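Local coordinates for protein anaphase-promoting complex subunit cut9 (Schizosaccharomyces pombe, PDB 2XPI) that forms part of the anaphase-promoting complex, the ubiquitin ligase that controls passage through mitosis and the G1 phase, and works there as a tetratricopeptide-repeat subunit, at residues Cys138-Glu143 against Tyr154-Cys159; Ala525-Lys530 against Ile556-Leu561. One frame throughout, in Å; residues are numbered along the deposited sequence.

How the contacts relate
Contacts 1 and 2 join successive tetratricopeptide repeats at far ends of one chain. In contact 1 the second repeat meets the third; in contact 2 the thirteenth meets the fourteenth. Their centres lie 79 Å apart, on opposite sides of the chain's centre, and their nearest atoms are about 60 Å apart. They therefore share no residues and do not touch. Contact 1 belongs to repeats 1-7, which mediate homodimerization. In contact 2, residues 525-530 belong to repeat 13, one of those that bind hcn1. The side chains that meet in contact 1 are all apolar, whereas contact 2 includes an arginine. A bound gold(I) cyanide ion lies about 8 Å from the side chain of Leu140 in contact 1.

Contact 1 of 2, residues Cys138-Glu143 against Tyr154-Cys159; sequences CLLTKE and YLAAFC
The flat group that Leu140 meets is the peptide joining Leu155 to Ala156. The Leu140 methyl CD1 sits over one face of this peptide, 3.4 Å from Ala156 N. Leu155 itself also packs on Gln98 of the second subunit, which ties the contact to the dimer.

Leu140 CD1 also reaches Leu155 CB at 3.7 Å. The two leucine side chains cross at about a right angle; on the Leu140 side, CD1 does the touching. Ala156 CB meets the same leucine, 4.0 Å from Leu140 CD1 and 4.1 Å from Leu140 CB. Leu140 CG stands anti to its carbonyl carbon (chi1 -64°), and CD1 is anti to CA (chi2 178°), which extends the methyl to the opposing helix.

This is the packing of neighbouring tetratricopeptide repeats in a helical-hairpin array: helix 133-142 ends repeat 2, and helix 150-162 opens repeat 3. The small Ala156 is consistent with the close approach of the backbones, with Leu140 CA and Ala156 CA 6.1 Å apart. Helix 117-129 joins in through Ala124, which touches both Leu140 and Leu155. On another side, Leu172 of helix 166-173 packs against Ala156.

Contact 2 of 2, residues Ala525-Lys530 against Ile556-Leu561; sequences AYRKLK and IALVYL
Arg527 meets Val559 with the aliphatic part of its side chain and Leu558 with its guanidinium end. The Val559 side is the carbon-on-carbon part. Val559 CG2 lies 3.9 Å from Arg527 CB and 4.0 Å from Arg527 CD. Val559 CG2 stands beside its own backbone N, and Ile536 of helix 532-545 also packs on this valine. At the other end of the side chain, Leu558 CD2 approaches the guanidinium obliquely, 3.7 Å from Arg527 NH2 and 3.9 Å from Arg527 NE. The arginine chain bends at chi3 (-86°), and the arginine and leucine side chains cross at about a right angle.

These residues link repeats 13 and 14 of the tetratricopeptide superhelix, through helices 516-528 and 550-562. The three touching side chains are buried. Apolar side chains of another protein's chain pack on Arg527 and Leu558. The open side is instead the end of helix 516-528, where Lys530 is exposed. Lys530, with positive phi, is the C-prime residue of a Schellman motif: Met531 N bonds to Tyr526 O, and Lys530 N weakly to Arg527 O.

No hydrogen bond crosses between the two helix segments. The charge of Arg527 is met outside them, by an acidic side chain of the other protein, probably hcn1, which pairs with NH2. With an alanine here, that acidic group would probably lose its positive mate, and Leu558 CD2 its contact with the guanidinium. The chemistry implies a double use of Arg527: its carbons pack on Val559, while its NH2 also serves the other protein.

Contact 1 of 2, residues Cys138-Glu143 against Tyr154-Cys159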
loop_
_atom_site.group_PDB
_atom_site.type_symbol
_atom_site.label_atom_id
_atom_site.label_comp_id
_atom_site.label_asym_id
_atom_site.label_seq_id
_atom_site.Cartn_x
_atom_site.Cartn_y
_atom_site.Cartn_z
ATOM N N CYS A 138 3.589 11.576 14.267
ATOM C CA CYS A 138 3.188 12.715 15.078
ATOM C C CYS A 138 2.680 12.224 16.435
ATOM O O CYS A 138 3.081 12.726 17.476
ATOM C CB CYS A 138 2.177 13.615 14.358
ATOM S SG CYS A 138 1.949 15.347 15.110
ATOM N N LEU A 139 1.820 11.219 16.435
ATOM C CA LEU A 139 1.228 10.771 17.681
ATOM C C LEU A 139 2.314 10.357 18.695
ATOM O O LEU A 139 2.236 10.688 19.880
ATOM C CB LEU A 139 0.265 9.634 17.392
ATOM C CG LEU A 139 -0.354 8.957 18.604
ATOM C CD1 LEU A 139 -1.474 9.826 19.152
ATOM C CD2 LEU A 139 -0.868 7.582 18.229
ATOM N N LEU A 140 3.334 9.646 18.217
ATOM C CA LEU A 140 4.418 9.168 19.071
ATOM C C LEU A 140 5.410 10.278 19.443
ATOM O O LEU A 140 6.205 10.125 20.365
ATOM C CB LEU A 140 5.151 8.008 18.384
ATOM C CG LEU A 140 4.361 6.729 18.118
ATOM C CD1 LEU A 140 5.232 5.726 17.408
ATOM C CD2 LEU A 140 3.819 6.142 19.419
ATOM N N THR A 141 5.361 11.388 18.715
ATOM C CA THR A 141 6.217 12.540 18.983
ATOM C C THR A 141 5.603 13.479 20.022
ATOM O O THR A 141 6.290 13.982 20.908
ATOM C CB THR A 141 6.467 13.348 17.695
ATOM O OG1 THR A 141 7.377 12.633 16.852
ATOM C CG2 THR A 141 7.059 14.705 18.021
ATOM N N LYS A 142 4.300 13.702 19.890
ATOM C CA LYS A 142 3.567 14.668 20.700
ATOM C C LYS A 142 4.039 14.761 22.153
ATOM O O LYS A 142 4.484 15.822 22.601
ATOM C CB LYS A 142 2.060 14.368 20.653
ATOM N N GLU A 143 3.943 13.654 22.883
ATOM C CA GLU A 143 4.149 13.675 24.332
ATOM C C GLU A 143 5.576 13.314 24.730
ATOM O O GLU A 143 5.851 13.050 25.900
ATOM C CB GLU A 143 3.186 12.694 24.999
ATOM C CG GLU A 143 2.923 12.979 26.456
ATOM C CD GLU A 143 1.749 13.917 26.649
ATOM O OE1 GLU A 143 0.886 13.963 25.746
ATOM O OE2 GLU A 143 1.688 14.600 27.698
ATOM N N TYR A 154 11.097 2.539 18.702
ATOM C CA TYR A 154 11.133 1.704 17.527
ATOM C C TYR A 154 10.130 2.147 16.457
ATOM O O TYR A 154 10.485 2.281 15.278
ATOM C CB TYR A 154 10.861 0.256 17.889
ATOM C CG TYR A 154 10.720 -0.625 16.679
ATOM C CD1 TYR A 154 11.840 -0.981 15.928
ATOM C CD2 TYR A 154 9.480 -1.109 16.283
ATOM C CE1 TYR A 154 11.729 -1.789 14.801
ATOM C CE2 TYR A 154 9.354 -1.926 15.161
ATOM C CZ TYR A 154 10.483 -2.258 14.420
ATOM O OH TYR A 154 10.380 -3.070 13.315
ATOM N N LEU A 155 8.877 2.359 16.861
ATOM C CA LEU A 155 7.819 2.616 15.884
ATOM C C LEU A 155 7.922 4.008 15.264
ATOM O O LEU A 155 7.679 4.173 14.068
ATOM C CB LEU A 155 6.438 2.387 16.477
ATOM C CG LEU A 155 5.344 2.351 15.407
ATOM C CD1 LEU A 155 5.706 1.406 14.277
ATOM C CD2 LEU A 155 4.010 1.966 16.011
ATOM N N ALA A 156 8.298 4.999 16.066
ATOM C CA ALA A 156 8.518 6.343 15.546
ATOM C C ALA A 156 9.662 6.328 14.528
ATOM O O ALA A 156 9.550 6.910 13.456
ATOM C CB ALA A 156 8.797 7.330 16.665
ATOM N N ALA A 157 10.754 5.652 14.866
ATOM C CA ALA A 157 11.879 5.511 13.949
ATOM C C ALA A 157 11.440 4.800 12.676
ATOM O O ALA A 157 11.795 5.201 11.563
ATOM C CB ALA A 157 13.023 4.739 14.615
ATOM N N PHE A 158 10.676 3.729 12.850
ATOM C CA PHE A 158 10.185 2.953 11.726
ATOM C C PHE A 158 9.375 3.826 10.765
ATOM O O PHE A 158 9.475 3.654 9.553
ATOM C CB PHE A 158 9.340 1.813 12.247
ATOM C CG PHE A 158 8.759 0.954 11.178
ATOM C CD1 PHE A 158 7.630 1.363 10.480
ATOM C CD2 PHE A 158 9.303 -0.295 10.905
ATOM C CE1 PHE A 158 7.076 0.559 9.495
ATOM C CE2 PHE A 158 8.762 -1.105 9.929
ATOM C CZ PHE A 158 7.651 -0.679 9.219
ATOM N N CYS A 159 8.580 4.755 11.299
ATOM C CA CYS A 159 7.762 5.639 10.467
ATOM C C CYS A 159 8.631 6.649 9.765
ATOM O O CYS A 159 8.367 7.034 8.627
ATOM C CB CYS A 159 6.747 6.404 11.319
ATOM S SG CYS A 159 5.399 5.393 11.962
#

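Contact 2 of 2, residues Ala525-Lys530 against Ile556-Leu561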
loop_
_atom_site.group_PDB
_atom_site.type_symbol
_atom_site.label_atom_id
_atom_site.label_comp_id
_atom_site.label_asym_id
_atom_site.label_seq_id
_atom_site.Cartn_x
_atom_site.Cartn_y
_atom_site.Cartn_z
ATOM N N ALA A 525 45.631 -30.616 -28.876
ATOM C CA ALA A 525 46.799 -30.886 -28.055
ATOM C C ALA A 525 47.576 -32.060 -28.642
ATOM O O ALA A 525 48.794 -32.056 -28.663
ATOM C CB ALA A 525 46.387 -31.180 -26.620
ATOM N N TYR A 526 46.859 -33.058 -29.137
ATOM C CA TYR A 526 47.469 -34.268 -29.673
ATOM C C TYR A 526 48.218 -34.043 -30.981
ATOM O O TYR A 526 49.276 -34.632 -31.186
ATOM C CB TYR A 526 46.415 -35.352 -29.892
ATOM C CG TYR A 526 45.968 -36.129 -28.663
ATOM C CD1 TYR A 526 44.669 -36.626 -28.581
ATOM C CD2 TYR A 526 46.841 -36.396 -27.610
ATOM C CE1 TYR A 526 44.240 -37.352 -27.491
ATOM C CE2 TYR A 526 46.420 -37.138 -26.502
ATOM C CZ TYR A 526 45.107 -37.608 -26.453
ATOM O OH TYR A 526 44.640 -38.332 -25.366
ATOM N N ARG A 527 47.683 -33.229 -31.888
ATOM C CA ARG A 527 48.426 -32.986 -33.123
ATOM C C ARG A 527 49.692 -32.199 -32.833
ATOM O O ARG A 527 50.684 -32.321 -33.547
ATOM C CB ARG A 527 47.592 -32.281 -34.187
ATOM C CG ARG A 527 46.804 -31.123 -33.671
ATOM C CD ARG A 527 46.112 -30.404 -34.812
ATOM N NE ARG A 527 46.993 -29.415 -35.416
ATOM C CZ ARG A 527 47.134 -28.173 -34.962
ATOM N NH1 ARG A 527 46.449 -27.766 -33.894
ATOM N NH2 ARG A 527 47.970 -27.338 -35.574
ATOM N N LYS A 528 49.651 -31.388 -31.780
ATOM C CA LYS A 528 50.821 -30.630 -31.355
ATOM C C LYS A 528 51.922 -31.572 -30.909
ATOM O O LYS A 528 53.081 -31.363 -31.228
ATOM C CB LYS A 528 50.465 -29.694 -30.213
ATOM C CG LYS A 528 49.716 -28.458 -30.647
ATOM C CD LYS A 528 50.651 -27.440 -31.271
ATOM C CE LYS A 528 50.005 -26.880 -32.503
ATOM N NZ LYS A 528 49.453 -28.031 -33.295
ATOM N N LEU A 529 51.556 -32.605 -30.158
ATOM C CA LEU A 529 52.509 -33.621 -29.764
ATOM C C LEU A 529 52.702 -34.634 -30.880
ATOM O O LEU A 529 53.301 -35.682 -30.670
ATOM C CB LEU A 529 52.046 -34.339 -28.506
ATOM C CG LEU A 529 52.148 -33.558 -27.205
ATOM C CD1 LEU A 529 51.746 -34.445 -26.046
ATOM C CD2 LEU A 529 53.558 -33.051 -27.024
ATOM N N LYS A 530 52.187 -34.322 -32.067
ATOM C CA LYS A 530 52.325 -35.202 -33.236
ATOM C C LYS A 530 51.853 -36.609 -32.940
ATOM O O LYS A 530 52.417 -37.569 -33.451
ATOM C CB LYS A 530 53.774 -35.250 -33.730
ATOM C CG LYS A 530 54.341 -33.887 -34.086
ATOM C CD LYS A 530 55.783 -33.975 -34.565
ATOM C CE LYS A 530 56.144 -32.723 -35.344
ATOM N NZ LYS A 530 55.113 -32.425 -36.392
ATOM N N ILE A 556 40.906 -31.779 -38.883
ATOM C CA ILE A 556 41.041 -33.189 -39.243
ATOM C C ILE A 556 41.885 -33.377 -40.512
ATOM O O ILE A 556 42.730 -34.278 -40.586
ATOM C CB ILE A 556 39.642 -33.840 -39.399
ATOM C CG1 ILE A 556 38.958 -33.942 -38.034
ATOM C CG2 ILE A 556 39.726 -35.220 -39.971
ATOM C CD1 ILE A 556 37.576 -34.492 -38.121
ATOM N N ALA A 557 41.659 -32.516 -41.497
ATOM C CA ALA A 557 42.450 -32.522 -42.718
ATOM C C ALA A 557 43.915 -32.175 -42.403
ATOM O O ALA A 557 44.844 -32.881 -42.806
ATOM C CB ALA A 557 41.861 -31.550 -43.732
ATOM N N LEU A 558 44.125 -31.097 -41.660
ATOM C CA LEU A 558 45.476 -30.773 -41.263
ATOM C C LEU A 558 46.160 -32.024 -40.710
ATOM O O LEU A 558 47.311 -32.315 -41.043
ATOM C CB LEU A 558 45.512 -29.634 -40.248
ATOM C CG LEU A 558 46.934 -29.281 -39.820
ATOM C CD1 LEU A 558 47.884 -29.199 -41.041
ATOM C CD2 LEU A 558 46.947 -27.986 -39.027
ATOM N N VAL A 559 45.460 -32.774 -39.871
ATOM C CA VAL A 559 46.066 -33.972 -39.319
ATOM C C VAL A 559 46.326 -35.014 -40.420
ATOM O O VAL A 559 47.404 -35.611 -40.471
ATOM C CB VAL A 559 45.225 -34.565 -38.178
ATOM C CG1 VAL A 559 45.725 -35.940 -37.812
ATOM C CG2 VAL A 559 45.283 -33.659 -36.986
ATOM N N TYR A 560 45.354 -35.210 -41.306
ATOM C CA TYR A 560 45.469 -36.240 -42.331
ATOM C C TYR A 560 46.671 -36.040 -43.238
ATOM O O TYR A 560 47.411 -36.990 -43.527
ATOM C CB TYR A 560 44.178 -36.405 -43.149
ATOM C CG TYR A 560 43.247 -37.378 -42.475
ATOM C CD1 TYR A 560 43.681 -38.657 -42.171
ATOM C CD2 TYR A 560 41.958 -37.017 -42.105
ATOM C CE1 TYR A 560 42.863 -39.559 -41.536
ATOM C CE2 TYR A 560 41.132 -37.916 -41.465
ATOM C CZ TYR A 560 41.595 -39.192 -41.181
ATOM O OH TYR A 560 40.804 -40.117 -40.540
ATOM N N LEU A 561 46.887 -34.813 -43.685
ATOM C CA LEU A 561 48.048 -34.605 -44.519
ATOM C C LEU A 561 49.346 -34.560 -43.715
ATOM O O LEU A 561 50.422 -34.550 -44.290
ATOM C CB LEU A 561 47.873 -33.448 -45.514
ATOM C CG LEU A 561 47.831 -31.991 -45.112
ATOM C CD1 LEU A 561 46.657 -31.309 -45.809
ATOM C CD2 LEU A 561 47.719 -31.904 -43.633
#